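Side-chain contacts in vascular protein tyrosine phosphatase 1 (Rattus norvegicus, PDB 3I36), which probably catalyses the removal of phosphate from tyrosine residues of phosphorylated proteins, the piece here being the catalytic domain of a receptor-type phosphatase: residues 125-128 and 129-132; 142-145 and 146-150; 291-294 and 295-299. One frame throughout, in Å; residues are numbered along the deposited sequence.

Contact 1 (125-128 and 129-132); sequences LKDF and WRMV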
loop_
_atom_site.group_PDB
_atom_site.type_symbol
_atom_site.label_atom_id
_atom_site.label_comp_id
_atom_site.label_asym_id
_atom_site.label_seq_id
_atom_site.Cartn_x
_atom_site.Cartn_y
_atom_site.Cartn_z
ATOM N N LEU A 125 -4.482 8.615 -14.626
ATOM C CA LEU A 125 -3.946 7.358 -15.130
ATOM C C LEU A 125 -2.541 7.566 -15.675
ATOM O O LEU A 125 -1.634 6.779 -15.400
ATOM C CB LEU A 125 -4.851 6.762 -16.203
ATOM C CG LEU A 125 -6.233 6.288 -15.764
ATOM C CD1 LEU A 125 -6.907 5.574 -16.924
ATOM C CD2 LEU A 125 -6.142 5.384 -14.528
ATOM N N LYS A 126 -2.356 8.626 -16.450
ATOM C CA LYS A 126 -1.039 8.896 -17.029
ATOM C C LYS A 126 -0.045 9.146 -15.914
ATOM O O LYS A 126 1.074 8.626 -15.923
ATOM C CB LYS A 126 -1.094 10.087 -17.982
ATOM C CG LYS A 126 -1.945 9.844 -19.210
ATOM C CD LYS A 126 -1.780 10.985 -20.197
ATOM C CE LYS A 126 -2.849 10.923 -21.277
ATOM N NZ LYS A 126 -2.859 12.155 -22.111
ATOM N N ASP A 127 -0.473 9.931 -14.934
ATOM C CA ASP A 127 0.360 10.211 -13.780
ATOM C C ASP A 127 0.739 8.920 -13.069
ATOM O O ASP A 127 1.880 8.733 -12.659
ATOM C CB ASP A 127 -0.413 11.080 -12.800
ATOM C CG ASP A 127 -0.607 12.489 -13.306
ATOM O OD1 ASP A 127 0.049 12.873 -14.308
ATOM O OD2 ASP A 127 -1.407 13.203 -12.687
ATOM N N PHE A 128 -0.243 8.038 -12.916
ATOM C CA PHE A 128 -0.018 6.784 -12.235
ATOM C C PHE A 128 1.084 5.995 -12.920
ATOM O O PHE A 128 2.038 5.553 -12.278
ATOM C CB PHE A 128 -1.304 5.972 -12.220
ATOM C CG PHE A 128 -1.183 4.665 -11.526
ATOM C CD1 PHE A 128 -1.400 4.565 -10.159
ATOM C CD2 PHE A 128 -0.865 3.519 -12.237
ATOM C CE1 PHE A 128 -1.308 3.331 -9.515
ATOM C CE2 PHE A 128 -0.759 2.296 -11.601
ATOM C CZ PHE A 128 -0.979 2.204 -10.235
ATOM N N TRP A 129 0.955 5.806 -14.225
ATOM C CA TRP A 129 1.967 5.054 -14.951
ATOM C C TRP A 129 3.296 5.787 -15.023
ATOM O O TRP A 129 4.357 5.166 -15.065
ATOM C CB TRP A 129 1.465 4.655 -16.331
ATOM C CG TRP A 129 0.471 3.567 -16.212
ATOM C CD1 TRP A 129 -0.882 3.672 -16.328
ATOM C CD2 TRP A 129 0.748 2.208 -15.870
ATOM N NE1 TRP A 129 -1.470 2.445 -16.115
ATOM C CE2 TRP A 129 -0.491 1.528 -15.831
ATOM C CE3 TRP A 129 1.923 1.492 -15.606
ATOM C CZ2 TRP A 129 -0.585 0.169 -15.537
ATOM C CZ3 TRP A 129 1.828 0.141 -15.305
ATOM C CH2 TRP A 129 0.583 -0.507 -15.280
ATOM N N ARG A 130 3.244 7.107 -15.007
ATOM C CA ARG A 130 4.471 7.883 -15.014
ATOM C C ARG A 130 5.206 7.631 -13.701
ATOM O O ARG A 130 6.422 7.503 -13.673
ATOM C CB ARG A 130 4.185 9.370 -15.221
ATOM C CG ARG A 130 5.431 10.179 -15.544
ATOM C CD ARG A 130 5.087 11.484 -16.254
ATOM N NE ARG A 130 4.029 12.206 -15.571
ATOM C CZ ARG A 130 4.223 13.274 -14.809
ATOM N NH1 ARG A 130 3.194 13.860 -14.221
ATOM N NH2 ARG A 130 5.444 13.745 -14.631
ATOM N N MET A 131 4.453 7.510 -12.617
ATOM C CA MET A 131 5.057 7.216 -11.325
ATOM C C MET A 131 5.633 5.812 -11.365
ATOM O O MET A 131 6.755 5.565 -10.928
ATOM C CB MET A 131 4.019 7.274 -10.230
ATOM C CG MET A 131 4.590 6.842 -8.897
ATOM S SD MET A 131 3.494 7.224 -7.533
ATOM C CE MET A 131 2.168 6.057 -7.778
ATOM N N VAL A 132 4.836 4.883 -11.874
ATOM C CA VAL A 132 5.284 3.511 -12.001
ATOM C C VAL A 132 6.597 3.497 -12.747
ATOM O O VAL A 132 7.547 2.845 -12.330
ATOM C CB VAL A 132 4.264 2.647 -12.761
ATOM C CG1 VAL A 132 4.936 1.361 -13.287
ATOM C CG2 VAL A 132 3.103 2.301 -11.846
HETATM O O HOH W 1 1.463 12.124 -16.467
#
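The backbone is a continuous stretch of helix, about two turns long, with the N of W129, R130, M131 and V132 bonded to the O of L125, K126, D127 and F128 in that order at 2.8 to 3.0 Å. F128 and W129 form a T-shaped pair. An edge of F128, led by CD2, points at one face of the five-membered ring of W129; the planes stand at 83°. F128 has CG anti to its N (chi1 -179°) and W129 has CG anti to its carbonyl carbon, and this difference lets the neighbouring rings meet edge to face. The next ring atom, CE2, touches V132 CG2 at 3.9 Å. Helix 125-134 is the helical part of a beta-alpha-beta crossover between strands 114-117 and 139-142, and F128, M131 and V132 all rest on L241 of strand 240-243, which lies between them. W129 NE1 bonds to Y157 O. With the indole cut back to an alanine here, the F128 edge is likely to lose its facing ring and Y157 O its donor. Away from the rings, R130 NH1 forms a salt bridge with D127 OD1 through a long but nearly straight hydrogen bond of 3.3 Å, in the guanidinium plane but from above the carboxylate. A water bridges D127 OD1 and R130 NE, at 2.7 Å from each. R130 NH2 bonds to S90 O.

Contact 2 (142-145 and 146-150); sequences MLTK and CVEQG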
loop_
_atom_site.group_PDB
_atom_site.type_symbol
_atom_site.label_atom_id
_atom_site.label_comp_id
_atom_site.label_asym_id
_atom_site.label_seq_id
_atom_site.Cartn_x
_atom_site.Cartn_y
_atom_site.Cartn_z
ATOM N N MET A 142 -2.515 -4.272 -5.417
ATOM C CA MET A 142 -3.792 -3.610 -5.500
ATOM C C MET A 142 -4.743 -4.307 -4.559
ATOM O O MET A 142 -4.966 -5.517 -4.667
ATOM C CB MET A 142 -4.327 -3.696 -6.916
ATOM C CG MET A 142 -5.730 -3.183 -7.034
ATOM S SD MET A 142 -6.191 -2.978 -8.758
ATOM C CE MET A 142 -7.862 -2.356 -8.540
ATOM N N LEU A 143 -5.311 -3.549 -3.633
ATOM C CA LEU A 143 -6.044 -4.173 -2.541
ATOM C C LEU A 143 -7.498 -3.794 -2.556
ATOM O O LEU A 143 -8.140 -3.675 -1.515
ATOM C CB LEU A 143 -5.419 -3.792 -1.205
ATOM C CG LEU A 143 -3.958 -4.222 -1.075
ATOM C CD1 LEU A 143 -3.272 -3.420 0.010
ATOM C CD2 LEU A 143 -3.876 -5.716 -0.788
ATOM N N THR A 144 -8.021 -3.606 -3.754
ATOM C CA THR A 144 -9.405 -3.240 -3.904
ATOM C C THR A 144 -9.907 -3.797 -5.213
ATOM O O THR A 144 -9.128 -4.038 -6.135
ATOM C CB THR A 144 -9.575 -1.705 -3.913
ATOM O OG1 THR A 144 -10.964 -1.387 -3.958
ATOM C CG2 THR A 144 -8.884 -1.097 -5.113
ATOM N N LYS A 145 -11.208 -4.030 -5.293
ATOM C CA LYS A 145 -11.813 -4.185 -6.590
ATOM C C LYS A 145 -11.975 -2.771 -7.095
ATOM O O LYS A 145 -12.014 -1.834 -6.300
ATOM C CB LYS A 145 -13.183 -4.836 -6.468
ATOM C CG LYS A 145 -13.159 -6.236 -5.885
ATOM C CD LYS A 145 -14.535 -6.880 -6.051
ATOM C CE LYS A 145 -14.602 -8.230 -5.375
ATOM N NZ LYS A 145 -14.350 -8.135 -3.912
ATOM N N CYS A 146 -12.070 -2.617 -8.409
ATOM C CA CYS A 146 -12.322 -1.315 -9.004
ATOM C C CYS A 146 -13.631 -0.737 -8.527
ATOM O O CYS A 146 -13.774 0.473 -8.402
ATOM C CB CYS A 146 -12.358 -1.430 -10.519
ATOM S SG CYS A 146 -10.750 -1.769 -11.195
ATOM N N VAL A 147 -14.593 -1.617 -8.285
ATOM C CA VAL A 147 -15.898 -1.201 -7.819
ATOM C C VAL A 147 -16.268 -2.027 -6.604
ATOM O O VAL A 147 -16.197 -3.255 -6.629
ATOM C CB VAL A 147 -16.957 -1.392 -8.915
ATOM C CG1 VAL A 147 -18.354 -1.223 -8.334
ATOM C CG2 VAL A 147 -16.706 -0.416 -10.058
ATOM N N GLU A 148 -16.666 -1.347 -5.533
ATOM C CA GLU A 148 -17.052 -2.020 -4.298
ATOM C C GLU A 148 -18.350 -1.448 -3.741
ATOM O O GLU A 148 -18.390 -0.306 -3.282
ATOM C CB GLU A 148 -15.937 -1.907 -3.256
ATOM C CG GLU A 148 -14.629 -2.561 -3.672
ATOM C CD GLU A 148 -13.771 -2.954 -2.485
ATOM O OE1 GLU A 148 -14.050 -2.478 -1.365
ATOM O OE2 GLU A 148 -12.818 -3.739 -2.674
ATOM N N GLN A 149 -19.420 -2.221 -3.879
ATOM C CA GLN A 149 -20.734 -1.809 -3.406
ATOM C C GLN A 149 -21.167 -0.740 -4.336
ATOM O O GLN A 149 -21.442 0.351 -4.006
ATOM C CB GLN A 149 -20.600 -1.249 -2.048
ATOM C CG GLN A 149 -19.418 -0.395 -1.922
ATOM C CD GLN A 149 -19.403 0.289 -0.619
ATOM O OE1 GLN A 149 -18.938 -0.256 0.384
ATOM N NE2 GLN A 149 -19.975 1.468 -0.592
ATOM N N GLY A 150 -21.079 -1.094 -5.570
ATOM C CA GLY A 150 -21.679 -0.306 -6.632
ATOM C C GLY A 150 -21.029 1.054 -6.781
ATOM O O GLY A 150 -21.589 1.955 -7.407
HETATM O O HOH W 2 -11.978 -0.185 -1.643
HETATM O O HOH W 3 -12.469 -6.402 -2.487
#
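E148 folds back on T144 and K145 in the loop after strand 139-142. By sequence and position this is the E-loop of the protein tyrosine phosphatases, whose glutamate pairs with the arginine of the P-loop. The side chain of E148 can be followed outward. From CB the chain turns so that CG stands anti to the carbonyl carbon (chi1 -62°), and it is extended beyond CG, which lays the carboxylate beside the backbone of K145. CG passes 3.8 Å from K145 O and touches K145 CB, the two side chains crossing at about a right angle. CD comes within 3.5 Å of T144 OG1. OE2 accepts a hydrogen bond from K145 N at 3.1 Å. The bond is nearly straight, at 166°, and reaches the anti side of the carboxylate, 23° out of its plane. A water 2.7 Å from OE2 also accepts from K145 NZ; that ammonium bonds to T206 O as well. OE1 makes the salt bridge to R250 NH1, so this carboxylate holds a residue of the probable substrate-binding site. A second water gives OE1 a weak bond and T144 OG1 a better one, at 2.8 Å. T144 OG1 itself donates to the carbonyl of the next residue, K145 O, at 2.6 Å. L143 O bonds to R250 NH2, a second hold on the same arginine. At the end of strand 139-142, M142 reaches out fully extended, and its CE meets C146 SG at 4.0 Å.

Contact 3 (291-294 and 295-299); sequences DQYV and FLNQC
Helix 290-305, which begins just after the probable substrate-binding residue Q288, sets Y293 and N297 one turn apart. One end of the N297 carboxamide comes over a face of the Y293 ring, the side chains crossing obliquely with the two planes 57° apart. CG of Y293 stands anti to the backbone N (chi1 -173°), and the ring runs out to a hydroxyl that bonds to E49 OE2. The main chain repeats the usual helical pattern: F295 N to D291 O at 2.7 Å, L296 N to Q292 O at 2.9 Å, N297 N to Y293 O at 3.2 Å and Q298 N to V294 O at 2.7 Å. L296 N also makes a weak bond to Y293 O. This first part of the helix is packed in the helical side of the phosphatase fold. Y293 and N297 face helix 28-53, and L296 packs on A256 and I257 of helix 249-267. Q292 links the helix to the site, because its OE1 accepts from Q288 N. At the start of the helix, Q292 N bonds to T289 OG1. L296 CB passes 3.3 Å from Y293 O, and F295 CB lies 3.2 Å from D291 O. Farther on, Q298 NE2 bonds to D302 OD1.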
loop_
_atom_site.group_PDB
_atom_site.type_symbol
_atom_site.label_atom_id
_atom_site.label_comp_id
_atom_site.label_asym_id
_atom_site.label_seq_id
_atom_site.Cartn_x
_atom_site.Cartn_y
_atom_site.Cartn_z
ATOM N N ASP A 291 -10.448 -1.654 13.309
ATOM C CA ASP A 291 -10.554 -3.059 12.924
ATOM C C ASP A 291 -9.297 -3.480 12.171
ATOM O O ASP A 291 -8.738 -4.556 12.404
ATOM C CB ASP A 291 -11.788 -3.299 12.036
ATOM C CG ASP A 291 -13.103 -3.060 12.767
ATOM O OD1 ASP A 291 -13.092 -2.675 13.955
ATOM O OD2 ASP A 291 -14.161 -3.272 12.141
ATOM N N GLN A 292 -8.834 -2.625 11.270
ATOM C CA GLN A 292 -7.605 -2.936 10.557
ATOM C C GLN A 292 -6.438 -3.063 11.512
ATOM O O GLN A 292 -5.604 -3.944 11.355
ATOM C CB GLN A 292 -7.293 -1.877 9.498
ATOM C CG GLN A 292 -8.230 -1.980 8.319
ATOM C CD GLN A 292 -8.152 -0.788 7.404
ATOM O OE1 GLN A 292 -7.407 0.156 7.659
ATOM N NE2 GLN A 292 -8.934 -0.818 6.334
ATOM N N TYR A 293 -6.364 -2.158 12.478
ATOM C CA TYR A 293 -5.269 -2.178 13.434
ATOM C C TYR A 293 -5.298 -3.462 14.256
ATOM O O TYR A 293 -4.260 -4.057 14.530
ATOM C CB TYR A 293 -5.358 -0.972 14.354
ATOM C CG TYR A 293 -4.169 -0.813 15.269
ATOM C CD1 TYR A 293 -3.005 -0.220 14.816
ATOM C CD2 TYR A 293 -4.209 -1.263 16.581
ATOM C CE1 TYR A 293 -1.917 -0.064 15.636
ATOM C CE2 TYR A 293 -3.123 -1.102 17.419
ATOM C CZ TYR A 293 -1.975 -0.505 16.933
ATOM O OH TYR A 293 -0.879 -0.333 17.742
ATOM N N VAL A 294 -6.489 -3.873 14.665
ATOM C CA VAL A 294 -6.614 -5.126 15.389
ATOM C C VAL A 294 -6.262 -6.279 14.466
ATOM O O VAL A 294 -5.584 -7.216 14.866
ATOM C CB VAL A 294 -8.023 -5.315 15.965
ATOM C CG1 VAL A 294 -8.160 -6.710 16.585
ATOM C CG2 VAL A 294 -8.304 -4.230 16.996
ATOM N N PHE A 295 -6.729 -6.196 13.224
ATOM C CA PHE A 295 -6.405 -7.196 12.209
ATOM C C PHE A 295 -4.903 -7.386 12.090
ATOM O O PHE A 295 -4.426 -8.512 11.918
ATOM C CB PHE A 295 -7.017 -6.794 10.866
ATOM C CG PHE A 295 -6.753 -7.766 9.747
ATOM C CD1 PHE A 295 -7.512 -8.925 9.616
ATOM C CD2 PHE A 295 -5.771 -7.505 8.810
ATOM C CE1 PHE A 295 -7.282 -9.805 8.570
ATOM C CE2 PHE A 295 -5.530 -8.376 7.774
ATOM C CZ PHE A 295 -6.283 -9.531 7.649
ATOM N N LEU A 296 -4.142 -6.294 12.186
ATOM C CA LEU A 296 -2.681 -6.398 12.113
ATOM C C LEU A 296 -2.183 -7.213 13.260
ATOM O O LEU A 296 -1.317 -8.076 13.125
ATOM C CB LEU A 296 -2.032 -5.032 12.259
ATOM C CG LEU A 296 -1.993 -4.190 11.019
ATOM C CD1 LEU A 296 -1.255 -2.908 11.350
ATOM C CD2 LEU A 296 -1.285 -4.997 9.939
ATOM N N ASN A 297 -2.727 -6.912 14.424
ATOM C CA ASN A 297 -2.320 -7.645 15.591
ATOM C C ASN A 297 -2.735 -9.093 15.440
ATOM O O ASN A 297 -2.002 -9.992 15.834
ATOM C CB ASN A 297 -2.897 -6.986 16.824
ATOM C CG ASN A 297 -2.159 -5.726 17.165
ATOM O OD1 ASN A 297 -2.511 -4.629 16.709
ATOM N ND2 ASN A 297 -1.095 -5.874 17.935
ATOM N N GLN A 298 -3.905 -9.319 14.850
ATOM C CA GLN A 298 -4.327 -10.693 14.579
ATOM C C GLN A 298 -3.327 -11.383 13.651
ATOM O O GLN A 298 -2.977 -12.558 13.835
ATOM C CB GLN A 298 -5.718 -10.723 13.947
ATOM C CG GLN A 298 -6.291 -12.140 13.858
ATOM C CD GLN A 298 -6.518 -12.733 15.230
ATOM O OE1 GLN A 298 -7.251 -12.162 16.039
ATOM N NE2 GLN A 298 -5.889 -13.881 15.506
ATOM N N CYS A 299 -2.875 -10.648 12.643
ATOM C CA CYS A 299 -1.874 -11.164 11.719
ATOM C C CYS A 299 -0.641 -11.622 12.475
ATOM O O CYS A 299 -0.182 -12.746 12.302
ATOM C CB CYS A 299 -1.505 -10.107 10.678
ATOM S SG CYS A 299 -2.763 -9.898 9.438
#

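From the N terminus the three contacts come in series, and none nests in or crosses another. Each is local. Contact 1 lies within the helix between strands 114-117 and 139-142, whose side chains F128, M131 and V132 pack on the central sheet. Contact 2 begins at the end of strand 139-142. It closes a loop, and through R250 it ties that loop to the start of helix 249-267. Contact 3 lies far along the chain, on helix 290-305, and its side chains pack on helices 28-53 and 249-267. Contacts 1 and 3 sit on opposite sides of the chain's centre, with centres about 31 Å apart. Helix 249-267 is a neighbour of both contacts 2 and 3.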